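Local coordinates for protein endonuclease 8-like L720 (Acanthamoeba polyphaga mimivirus, PDB 4MB7) that is an endonuclease VIII-like member of the Fpg/Nei family, in which an H2TH domain is combined with a zinc-binding site, at residues 45-53 against 63-71; 183-191 against 238-249. One frame throughout, in Å; residues are numbered along the deposited sequence.

Contact 1. Residues 45-53 against 63-71; sequences WFAGKYIYL and YVIRTHMMM. With SO4 (sulfate ion), chain E; SO4 (sulfate ion), chain D.
Y50 and Y52 of 50-53 meet R66 of the antiparallel strand 63-70. R66 CB lies 4.0 Å from Y52 CE1, and R66 CG closes to 3.5 Å from that same carbon, since the two side chains run side by side. CD then passes over one face of the Y50 ring, 3.7 Å from its centroid, a CH-pi contact. The bend at chi3 (70°) turns the rest of the chain along this ring: NE sits 3.6 Å from Y50 CE1, and the guanidinium lies flat on the phenol with planes 13° apart, an off-centre cation-pi stack. Its NH1 donates to a water, at 3.0 Å, which is also hydrogen-bonded to Y52 OH, tying the arginine tip to the second tyrosine. Y50 OH is engaged by the backbone N of N120. The edge of Y50 in turn points toward the face of H68, an offset edge-to-face pair with planes at 72°. Next to it K49, extended beyond CG, reaches two sulfates, probably from the crystallisation liquor: K49 NZ is 2.8 Å from O3 of the chain E ion and 3.0 Å from O1 of the chain D ion. On the face that carries I51 and T67, I51 CD1 meets M69 CE, and a water bridges I51 O, I65 O and T67 OG1. Reciprocal backbone bonds join I51 with T67 and L53 with I65. These paired bonds mark a beta hairpin, the central two strands of a four-stranded antiparallel sheet.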
loop_
_atom_site.group_PDB
_atom_site.type_symbol
_atom_site.label_atom_id
_atom_site.label_comp_id
_atom_site.label_asym_id
_atom_site.label_seq_id
_atom_site.Cartn_x
_atom_site.Cartn_y
_atom_site.Cartn_z
ATOM N N TRP A 45 -7.885 9.596 -1.770
ATOM C CA TRP A 45 -6.628 9.639 -1.032
ATOM C C TRP A 45 -6.141 8.223 -0.756
ATOM O O TRP A 45 -6.874 7.257 -0.968
ATOM C CB TRP A 45 -6.737 10.470 0.260
ATOM C CG TRP A 45 -7.515 9.838 1.388
ATOM C CD1 TRP A 45 -7.000 9.242 2.505
ATOM C CD2 TRP A 45 -8.940 9.775 1.524
ATOM N NE1 TRP A 45 -8.017 8.799 3.319
ATOM C CE2 TRP A 45 -9.217 9.115 2.739
ATOM C CE3 TRP A 45 -10.011 10.204 0.730
ATOM C CZ2 TRP A 45 -10.519 8.873 3.179
ATOM C CZ3 TRP A 45 -11.300 9.963 1.169
ATOM C CH2 TRP A 45 -11.543 9.304 2.382
ATOM N N PHE A 46 -4.896 8.099 -0.313
ATOM C CA PHE A 46 -4.336 6.787 -0.022
ATOM C C PHE A 46 -3.457 6.827 1.219
ATOM O O PHE A 46 -2.886 7.862 1.559
ATOM C CB PHE A 46 -3.546 6.249 -1.222
ATOM C CG PHE A 46 -2.203 6.903 -1.414
ATOM C CD1 PHE A 46 -2.087 8.083 -2.132
ATOM C CD2 PHE A 46 -1.056 6.330 -0.882
ATOM C CE1 PHE A 46 -0.851 8.687 -2.307
ATOM C CE2 PHE A 46 0.179 6.929 -1.054
ATOM C CZ PHE A 46 0.282 8.108 -1.765
ATOM N N ALA A 47 -3.362 5.688 1.894
ATOM C CA ALA A 47 -2.514 5.553 3.066
ATOM C C ALA A 47 -2.056 4.109 3.152
ATOM O O ALA A 47 -2.865 3.208 3.367
ATOM C CB ALA A 47 -3.272 5.950 4.319
ATOM N N GLY A 48 -0.760 3.887 2.970
ATOM C CA GLY A 48 -0.235 2.536 2.937
ATOM C C GLY A 48 -0.792 1.757 1.764
ATOM O O GLY A 48 -0.714 2.202 0.620
ATOM N N LYS A 49 -1.369 0.595 2.048
ATOM C CA LYS A 49 -1.891 -0.269 0.993
ATOM C C LYS A 49 -3.382 -0.049 0.726
ATOM O O LYS A 49 -4.016 -0.838 0.024
ATOM C CB LYS A 49 -1.608 -1.737 1.323
ATOM C CG LYS A 49 -0.121 -2.051 1.463
ATOM C CD LYS A 49 0.118 -3.506 1.823
ATOM C CE LYS A 49 1.600 -3.780 2.031
ATOM N NZ LYS A 49 1.842 -5.142 2.579
ATOM N N TYR A 50 -3.933 1.026 1.280
ATOM C CA TYR A 50 -5.343 1.355 1.083
ATOM C C TYR A 50 -5.514 2.586 0.195
ATOM O O TYR A 50 -4.847 3.600 0.395
ATOM C CB TYR A 50 -6.023 1.635 2.426
ATOM C CG TYR A 50 -6.213 0.441 3.340
ATOM C CD1 TYR A 50 -6.743 -0.753 2.868
ATOM C CD2 TYR A 50 -5.874 0.520 4.686
ATOM C CE1 TYR A 50 -6.926 -1.838 3.715
ATOM C CE2 TYR A 50 -6.050 -0.554 5.536
ATOM C CZ TYR A 50 -6.575 -1.730 5.048
ATOM O OH TYR A 50 -6.748 -2.798 5.903
ATOM N N ILE A 51 -6.418 2.494 -0.774
ATOM C CA ILE A 51 -6.844 3.657 -1.550
ATOM C C ILE A 51 -8.297 3.976 -1.212
ATOM O O ILE A 51 -9.147 3.089 -1.227
ATOM C CB ILE A 51 -6.727 3.412 -3.067
ATOM C CG1 ILE A 51 -5.268 3.201 -3.464
ATOM C CG2 ILE A 51 -7.319 4.586 -3.844
ATOM C CD1 ILE A 51 -5.066 2.973 -4.949
ATOM N N TYR A 52 -8.580 5.241 -0.912
ATOM C CA TYR A 52 -9.912 5.634 -0.463
ATOM C C TYR A 52 -10.631 6.516 -1.473
ATOM O O TYR A 52 -10.023 7.380 -2.105
ATOM C CB TYR A 52 -9.834 6.356 0.885
ATOM C CG TYR A 52 -9.307 5.505 2.018
ATOM C CD1 TYR A 52 -10.171 4.774 2.821
ATOM C CD2 TYR A 52 -7.946 5.436 2.286
ATOM C CE1 TYR A 52 -9.695 3.997 3.862
ATOM C CE2 TYR A 52 -7.458 4.657 3.325
ATOM C CZ TYR A 52 -8.340 3.940 4.108
ATOM O OH TYR A 52 -7.870 3.160 5.142
ATOM N N LEU A 53 -11.936 6.293 -1.601
ATOM C CA LEU A 53 -12.779 7.033 -2.532
ATOM C C LEU A 53 -14.014 7.577 -1.816
ATOM O O LEU A 53 -14.880 6.813 -1.392
ATOM C CB LEU A 53 -13.199 6.123 -3.688
ATOM C CG LEU A 53 -14.273 6.634 -4.652
ATOM C CD1 LEU A 53 -13.844 7.942 -5.287
ATOM C CD2 LEU A 53 -14.567 5.592 -5.719
ATOM N N TYR A 63 -20.549 8.141 1.533
ATOM C CA TYR A 63 -19.871 6.859 1.678
ATOM C C TYR A 63 -18.402 6.941 1.288
ATOM O O TYR A 63 -17.998 7.803 0.507
ATOM C CB TYR A 63 -20.560 5.783 0.839
ATOM C CG TYR A 63 -21.911 5.357 1.365
ATOM C CD1 TYR A 63 -22.015 4.558 2.497
ATOM C CD2 TYR A 63 -23.079 5.743 0.723
ATOM C CE1 TYR A 63 -23.252 4.159 2.979
ATOM C CE2 TYR A 63 -24.318 5.349 1.197
ATOM C CZ TYR A 63 -24.399 4.558 2.323
ATOM O OH TYR A 63 -25.634 4.167 2.791
ATOM N N VAL A 64 -17.607 6.034 1.840
ATOM C CA VAL A 64 -16.210 5.899 1.449
ATOM C C VAL A 64 -15.946 4.474 0.988
ATOM O O VAL A 64 -16.218 3.517 1.710
ATOM C CB VAL A 64 -15.252 6.248 2.602
ATOM C CG1 VAL A 64 -13.808 5.945 2.205
ATOM C CG2 VAL A 64 -15.406 7.710 3.000
ATOM N N ILE A 65 -15.432 4.337 -0.225
ATOM C CA ILE A 65 -15.031 3.032 -0.730
ATOM C C ILE A 65 -13.541 2.833 -0.501
ATOM O O ILE A 65 -12.724 3.642 -0.945
ATOM C CB ILE A 65 -15.336 2.878 -2.227
ATOM C CG1 ILE A 65 -16.843 2.962 -2.475
ATOM C CG2 ILE A 65 -14.793 1.558 -2.745
ATOM C CD1 ILE A 65 -17.223 2.833 -3.933
ATOM N N ARG A 66 -13.195 1.764 0.208
ATOM C CA ARG A 66 -11.800 1.439 0.466
ATOM C C ARG A 66 -11.350 0.273 -0.400
ATOM O O ARG A 66 -11.992 -0.779 -0.430
ATOM C CB ARG A 66 -11.580 1.101 1.944
ATOM C CG ARG A 66 -10.119 0.902 2.314
ATOM C CD ARG A 66 -9.981 0.305 3.707
ATOM N NE ARG A 66 -10.431 -1.084 3.737
ATOM C CZ ARG A 66 -10.656 -1.775 4.848
ATOM N NH1 ARG A 66 -10.479 -1.208 6.035
ATOM N NH2 ARG A 66 -11.065 -3.032 4.772
ATOM N N THR A 67 -10.240 0.466 -1.100
ATOM C CA THR A 67 -9.684 -0.569 -1.955
ATOM C C THR A 67 -8.330 -1.034 -1.438
ATOM O O THR A 67 -7.439 -0.224 -1.173
ATOM C CB THR A 67 -9.519 -0.070 -3.403
ATOM O OG1 THR A 67 -10.791 0.348 -3.915
ATOM C CG2 THR A 67 -8.960 -1.175 -4.288
ATOM N N HIS A 68 -8.190 -2.344 -1.282
ATOM C CA HIS A 68 -6.899 -2.945 -0.988
ATOM C C HIS A 68 -6.506 -3.834 -2.162
ATOM O O HIS A 68 -7.086 -4.901 -2.365
ATOM C CB HIS A 68 -6.964 -3.769 0.298
ATOM C CG HIS A 68 -5.686 -4.479 0.620
ATOM N ND1 HIS A 68 -5.653 -5.697 1.266
ATOM C CD2 HIS A 68 -4.396 -4.144 0.384
ATOM C CE1 HIS A 68 -4.398 -6.080 1.414
ATOM N NE2 HIS A 68 -3.615 -5.156 0.887
ATOM N N MET A 69 -5.532 -3.382 -2.942
ATOM C CA MET A 69 -5.095 -4.127 -4.114
ATOM C C MET A 69 -4.271 -5.346 -3.709
ATOM O O MET A 69 -3.262 -5.226 -3.016
ATOM C CB MET A 69 -4.301 -3.223 -5.062
ATOM C CG MET A 69 -5.143 -2.130 -5.709
ATOM S SD MET A 69 -4.224 -1.090 -6.862
ATOM C CE MET A 69 -3.144 -0.195 -5.746
ATOM N N MET A 70 -4.719 -6.521 -4.131
ATOM C CA MET A 70 -4.010 -7.752 -3.809
ATOM C C MET A 70 -2.964 -8.042 -4.876
ATOM O O MET A 70 -2.628 -7.166 -5.673
ATOM C CB MET A 70 -4.989 -8.920 -3.667
ATOM C CG MET A 70 -6.030 -8.711 -2.574
ATOM S SD MET A 70 -7.148 -10.110 -2.367
ATOM C CE MET A 70 -6.012 -11.373 -1.801
ATOM N N MET A 71 -2.440 -9.263 -4.880
ATOM C CA MET A 71 -1.446 -9.653 -5.872
ATOM C C MET A 71 -2.029 -9.500 -7.271
ATOM O O MET A 71 -3.108 -10.020 -7.560
ATOM C CB MET A 71 -0.978 -11.091 -5.641
ATOM C CG MET A 71 0.047 -11.573 -6.653
ATOM S SD MET A 71 0.823 -13.124 -6.162
ATOM C CE MET A 71 1.601 -12.630 -4.626
HETATM S S SO4 E . -1.743 -6.058 4.280
HETATM O O1 SO4 E . -2.460 -4.822 3.981
HETATM O O2 SO4 E . -2.019 -7.043 3.239
HETATM O O3 SO4 E . -0.309 -5.786 4.328
HETATM O O4 SO4 E . -2.183 -6.579 5.571
HETATM S S SO4 D . 3.067 -7.707 0.128
HETATM O O1 SO4 D . 2.467 -6.386 -0.036
HETATM O O2 SO4 D . 2.062 -8.734 -0.134
HETATM O O3 SO4 D . 4.171 -7.858 -0.816
HETATM O O4 SO4 D . 3.562 -7.853 1.493
HETATM O O HOH W 1 -2.984 -2.259 -2.183
HETATM O O HOH W 2 -11.122 2.971 -3.142
HETATM O O HOH W 3 -9.135 1.384 6.881
#

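Contact 2. Residues 183-191 against 238-249; sequences ILQQEALYD and ILRIYRKSLCPL. With ZN (zinc ion), chain B.
In helix 182-191, part of the H2TH domain, E187 grips the loop 238-249, which leads to the zinc site, by three consecutive backbone N-H groups. E187 OE1 accepts from R240 N at 3.0 Å on its syn side; E187 OE2 takes I241 N at 2.8 Å, also syn, and Y242 N at 2.7 Å, nearly along its C-O axis. The fold back at chi2 (-70°) helps bring the carboxylate to this run of donors, which probably favours its charged form. One turn later, D191 OD1 forms a salt bridge with R240 NH1 at 2.7 Å: the donor stands above the carboxylate plane, yet the oxygen lies close to the guanidinium plane. D191 OD2 is held by K217 and S214 of helix 205-230. The loop's far end belongs to a site of three cysteines and one histidine, where C247 SG binds zinc at 2.2 Å together with H251, C268 and C271. Y190 reaches toward it, its ring having I241 CD1 over one face and its OH 3.1 Å from P248 CG; a water joins that OH to R240 NH2. At the other end of the helix segment, I183 CG1 sits over a face of Y242, 3.6 Å from the ring centroid, while R243 CG covers the opposite face. Q186 OE1 lies at the edge of the same ring and shares a water with R243 N, while Q186 NE2 donates to N182 O.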
loop_
_atom_site.group_PDB
_atom_site.type_symbol
_atom_site.label_atom_id
_atom_site.label_comp_id
_atom_site.label_asym_id
_atom_site.label_seq_id
_atom_site.Cartn_x
_atom_site.Cartn_y
_atom_site.Cartn_z
ATOM N N ILE A 183 8.742 -7.212 -0.897
ATOM C CA ILE A 183 9.919 -6.885 -1.693
ATOM C C ILE A 183 10.760 -5.798 -1.023
ATOM O O ILE A 183 11.980 -5.924 -0.919
ATOM C CB ILE A 183 9.540 -6.451 -3.121
ATOM C CG1 ILE A 183 8.873 -7.607 -3.868
ATOM C CG2 ILE A 183 10.767 -5.970 -3.880
ATOM C CD1 ILE A 183 8.550 -7.297 -5.314
ATOM N N LEU A 184 10.100 -4.741 -0.561
ATOM C CA LEU A 184 10.780 -3.617 0.077
ATOM C C LEU A 184 11.540 -4.021 1.336
ATOM O O LEU A 184 12.691 -3.627 1.525
ATOM C CB LEU A 184 9.785 -2.506 0.417
ATOM C CG LEU A 184 9.361 -1.575 -0.719
ATOM C CD1 LEU A 184 8.191 -0.700 -0.284
ATOM C CD2 LEU A 184 10.534 -0.717 -1.167
ATOM N N GLN A 185 10.892 -4.801 2.196
ATOM C CA GLN A 185 11.487 -5.173 3.474
ATOM C C GLN A 185 12.788 -5.964 3.315
ATOM O O GLN A 185 13.751 -5.720 4.037
ATOM C CB GLN A 185 10.478 -5.918 4.361
ATOM C CG GLN A 185 9.988 -7.249 3.812
ATOM C CD GLN A 185 10.814 -8.422 4.310
ATOM O OE1 GLN A 185 11.665 -8.268 5.185
ATOM N NE2 GLN A 185 10.565 -9.603 3.756
ATOM N N GLN A 186 12.827 -6.891 2.362
ATOM C CA GLN A 186 14.015 -7.725 2.189
ATOM C C GLN A 186 15.116 -7.029 1.388
ATOM O O GLN A 186 16.302 -7.276 1.614
ATOM C CB GLN A 186 13.660 -9.089 1.587
ATOM C CG GLN A 186 13.039 -9.049 0.204
ATOM C CD GLN A 186 12.424 -10.384 -0.184
ATOM O OE1 GLN A 186 13.048 -11.193 -0.868
ATOM N NE2 GLN A 186 11.195 -10.620 0.261
ATOM N N GLU A 187 14.726 -6.159 0.462
ATOM C CA GLU A 187 15.697 -5.356 -0.274
ATOM C C GLU A 187 16.397 -4.378 0.666
ATOM O O GLU A 187 17.606 -4.160 0.567
ATOM C CB GLU A 187 15.024 -4.595 -1.417
ATOM C CG GLU A 187 14.679 -5.453 -2.624
ATOM C CD GLU A 187 15.909 -5.913 -3.385
ATOM O OE1 GLU A 187 16.905 -5.161 -3.423
ATOM O OE2 GLU A 187 15.877 -7.029 -3.945
ATOM N N ALA A 188 15.631 -3.794 1.582
ATOM C CA ALA A 188 16.181 -2.851 2.548
ATOM C C ALA A 188 17.100 -3.559 3.536
ATOM O O ALA A 188 18.161 -3.043 3.892
ATOM C CB ALA A 188 15.067 -2.136 3.284
ATOM N N LEU A 189 16.687 -4.743 3.976
ATOM C CA LEU A 189 17.470 -5.515 4.933
ATOM C C LEU A 189 18.820 -5.930 4.358
ATOM O O LEU A 189 19.825 -5.938 5.070
ATOM C CB LEU A 189 16.686 -6.733 5.423
ATOM C CG LEU A 189 15.620 -6.428 6.479
ATOM C CD1 LEU A 189 14.782 -7.658 6.782
ATOM C CD2 LEU A 189 16.262 -5.887 7.750
ATOM N N TYR A 190 18.848 -6.266 3.071
ATOM C CA TYR A 190 20.111 -6.589 2.421
ATOM C C TYR A 190 20.980 -5.348 2.262
ATOM O O TYR A 190 22.194 -5.401 2.444
ATOM C CB TYR A 190 19.902 -7.243 1.054
ATOM C CG TYR A 190 21.212 -7.440 0.329
ATOM C CD1 TYR A 190 22.083 -8.454 0.704
ATOM C CD2 TYR A 190 21.595 -6.595 -0.706
ATOM C CE1 TYR A 190 23.290 -8.632 0.064
ATOM C CE2 TYR A 190 22.806 -6.767 -1.356
ATOM C CZ TYR A 190 23.648 -7.789 -0.964
ATOM O OH TYR A 190 24.854 -7.975 -1.599
ATOM N N ASP A 191 20.344 -4.236 1.911
ATOM C CA ASP A 191 21.039 -2.969 1.709
ATOM C C ASP A 191 21.738 -2.517 2.993
ATOM O O ASP A 191 22.770 -1.846 2.946
ATOM C CB ASP A 191 20.045 -1.903 1.242
ATOM C CG ASP A 191 20.723 -0.680 0.657
ATOM O OD1 ASP A 191 21.860 -0.806 0.158
ATOM O OD2 ASP A 191 20.108 0.407 0.684
ATOM N N ILE A 238 16.932 -2.631 -10.447
ATOM C CA ILE A 238 17.233 -2.033 -9.148
ATOM C C ILE A 238 17.171 -3.053 -8.014
ATOM O O ILE A 238 17.661 -2.795 -6.915
ATOM C CB ILE A 238 16.273 -0.876 -8.806
ATOM C CG1 ILE A 238 14.850 -1.399 -8.625
ATOM C CG2 ILE A 238 16.327 0.212 -9.870
ATOM C CD1 ILE A 238 14.128 -0.771 -7.461
ATOM N N LEU A 239 16.563 -4.206 -8.278
ATOM C CA LEU A 239 16.455 -5.260 -7.270
ATOM C C LEU A 239 17.785 -5.991 -7.109
ATOM O O LEU A 239 18.439 -6.325 -8.095
ATOM C CB LEU A 239 15.348 -6.248 -7.638
ATOM C CG LEU A 239 13.941 -5.663 -7.780
ATOM C CD1 LEU A 239 12.936 -6.756 -8.112
ATOM C CD2 LEU A 239 13.534 -4.920 -6.515
ATOM N N ARG A 240 18.178 -6.241 -5.863
ATOM C CA ARG A 240 19.492 -6.812 -5.583
ATOM C C ARG A 240 19.434 -8.168 -4.880
ATOM O O ARG A 240 20.386 -8.944 -4.953
ATOM C CB ARG A 240 20.336 -5.830 -4.760
ATOM C CG ARG A 240 20.713 -4.558 -5.508
ATOM C CD ARG A 240 21.105 -3.442 -4.550
ATOM N NE ARG A 240 22.306 -3.757 -3.782
ATOM C CZ ARG A 240 22.699 -3.084 -2.705
ATOM N NH1 ARG A 240 21.980 -2.061 -2.261
ATOM N NH2 ARG A 240 23.807 -3.436 -2.066
ATOM N N ILE A 241 18.330 -8.454 -4.197
ATOM C CA ILE A 241 18.238 -9.690 -3.424
ATOM C C ILE A 241 16.919 -10.439 -3.637
ATOM O O ILE A 241 16.814 -11.623 -3.317
ATOM C CB ILE A 241 18.451 -9.432 -1.913
ATOM C CG1 ILE A 241 18.934 -10.704 -1.206
ATOM C CG2 ILE A 241 17.183 -8.888 -1.269
ATOM C CD1 ILE A 241 20.278 -11.201 -1.698
ATOM N N TYR A 242 15.918 -9.756 -4.185
ATOM C CA TYR A 242 14.602 -10.368 -4.359
ATOM C C TYR A 242 14.626 -11.513 -5.368
ATOM O O TYR A 242 14.917 -11.306 -6.547
ATOM C CB TYR A 242 13.555 -9.327 -4.763
ATOM C CG TYR A 242 12.159 -9.899 -4.871
ATOM C CD1 TYR A 242 11.491 -10.364 -3.746
ATOM C CD2 TYR A 242 11.509 -9.973 -6.095
ATOM C CE1 TYR A 242 10.215 -10.890 -3.837
ATOM C CE2 TYR A 242 10.231 -10.496 -6.197
ATOM C CZ TYR A 242 9.591 -10.953 -5.064
ATOM O OH TYR A 242 8.320 -11.474 -5.156
ATOM N N ARG A 243 14.368 -12.714 -4.877
ATOM C CA ARG A 243 14.306 -13.914 -5.703
ATOM C C ARG A 243 15.608 -14.164 -6.442
ATOM O O ARG A 243 15.616 -14.701 -7.530
ATOM C CB ARG A 243 13.125 -13.842 -6.669
ATOM C CG ARG A 243 11.814 -14.153 -5.978
ATOM C CD ARG A 243 10.608 -13.976 -6.878
ATOM N NE ARG A 243 9.394 -14.354 -6.170
ATOM C CZ ARG A 243 8.189 -14.400 -6.722
ATOM N NH1 ARG A 243 8.032 -14.088 -8.003
ATOM N NH2 ARG A 243 7.145 -14.764 -5.992
ATOM N N LYS A 244 16.710 -13.768 -5.827
ATOM C CA LYS A 244 18.032 -13.991 -6.394
ATOM C C LYS A 244 18.652 -15.246 -5.792
ATOM O O LYS A 244 18.511 -15.505 -4.597
ATOM C CB LYS A 244 18.935 -12.784 -6.135
ATOM C CG LYS A 244 18.459 -11.498 -6.787
ATOM C CD LYS A 244 18.587 -11.563 -8.298
ATOM C CE LYS A 244 18.009 -10.319 -8.953
ATOM N NZ LYS A 244 18.629 -9.073 -8.425
ATOM N N SER A 245 19.330 -16.027 -6.628
ATOM C CA SER A 245 20.032 -17.216 -6.162
ATOM C C SER A 245 21.404 -16.830 -5.625
ATOM O O SER A 245 21.931 -17.466 -4.713
ATOM C CB SER A 245 20.182 -18.229 -7.297
ATOM O OG SER A 245 18.922 -18.572 -7.847
ATOM N N LEU A 246 21.997 -15.804 -6.215
ATOM C CA LEU A 246 23.284 -15.287 -5.768
ATOM C C LEU A 246 23.208 -13.793 -5.460
ATOM O O LEU A 246 22.716 -13.011 -6.264
ATOM C CB LEU A 246 24.354 -15.524 -6.829
ATOM C CG LEU A 246 25.060 -16.881 -6.837
ATOM C CD1 LEU A 246 25.711 -17.184 -5.504
ATOM C CD2 LEU A 246 24.058 -17.966 -7.197
ATOM N N CYS A 247 23.730 -13.400 -4.305
ATOM C CA CYS A 247 23.813 -11.987 -3.952
ATOM C C CYS A 247 24.788 -11.326 -4.927
ATOM O O CYS A 247 25.596 -12.016 -5.550
ATOM C CB CYS A 247 24.274 -11.818 -2.501
ATOM S SG CYS A 247 26.066 -11.752 -2.272
ATOM N N PRO A 248 24.710 -9.993 -5.081
ATOM C CA PRO A 248 25.581 -9.333 -6.064
ATOM C C PRO A 248 27.079 -9.469 -5.772
ATOM O O PRO A 248 27.888 -9.138 -6.637
ATOM C CB PRO A 248 25.145 -7.861 -5.997
ATOM C CG PRO A 248 24.420 -7.724 -4.705
ATOM C CD PRO A 248 23.770 -9.046 -4.459
ATOM N N LEU A 249 27.441 -9.948 -4.586
ATOM C CA LEU A 249 28.841 -10.223 -4.278
ATOM C C LEU A 249 29.237 -11.627 -4.730
ATOM O O LEU A 249 30.416 -11.910 -4.939
ATOM C CB LEU A 249 29.131 -10.040 -2.786
ATOM C CG LEU A 249 29.161 -8.598 -2.274
ATOM C CD1 LEU A 249 29.622 -8.550 -0.824
ATOM C CD2 LEU A 249 30.056 -7.740 -3.155
HETATM ZN ZN ZN B . 26.356 -11.920 -0.054
HETATM O O HOH W 4 12.899 -13.302 -2.557
HETATM O O HOH W 5 17.152 -2.262 -4.421
HETATM O O HOH W 6 26.091 -5.379 -2.208
HETATM O O HOH W 7 24.421 -1.426 0.340
#

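In the fold
The two contacts follow one another along the chain, contact 1 closing before contact 2 opens, and they build separate parts of the protein: a beta hairpin in one, an H2TH helix held to the zinc-site loop in the other. Their centres lie 28 Å apart, but the nearest atoms are about 6 Å apart, and no direct touch is made. One sulfate, chain D, probably from the crystallisation liquor, lies between them. Besides K49 NZ of contact 1, it is held by R263 and the backbone N of N182, just ahead of 183-191, and it lies about 6 Å from the I183 side chain. The zinc sits at the edge of contact 2, which supplies one ligand, C247.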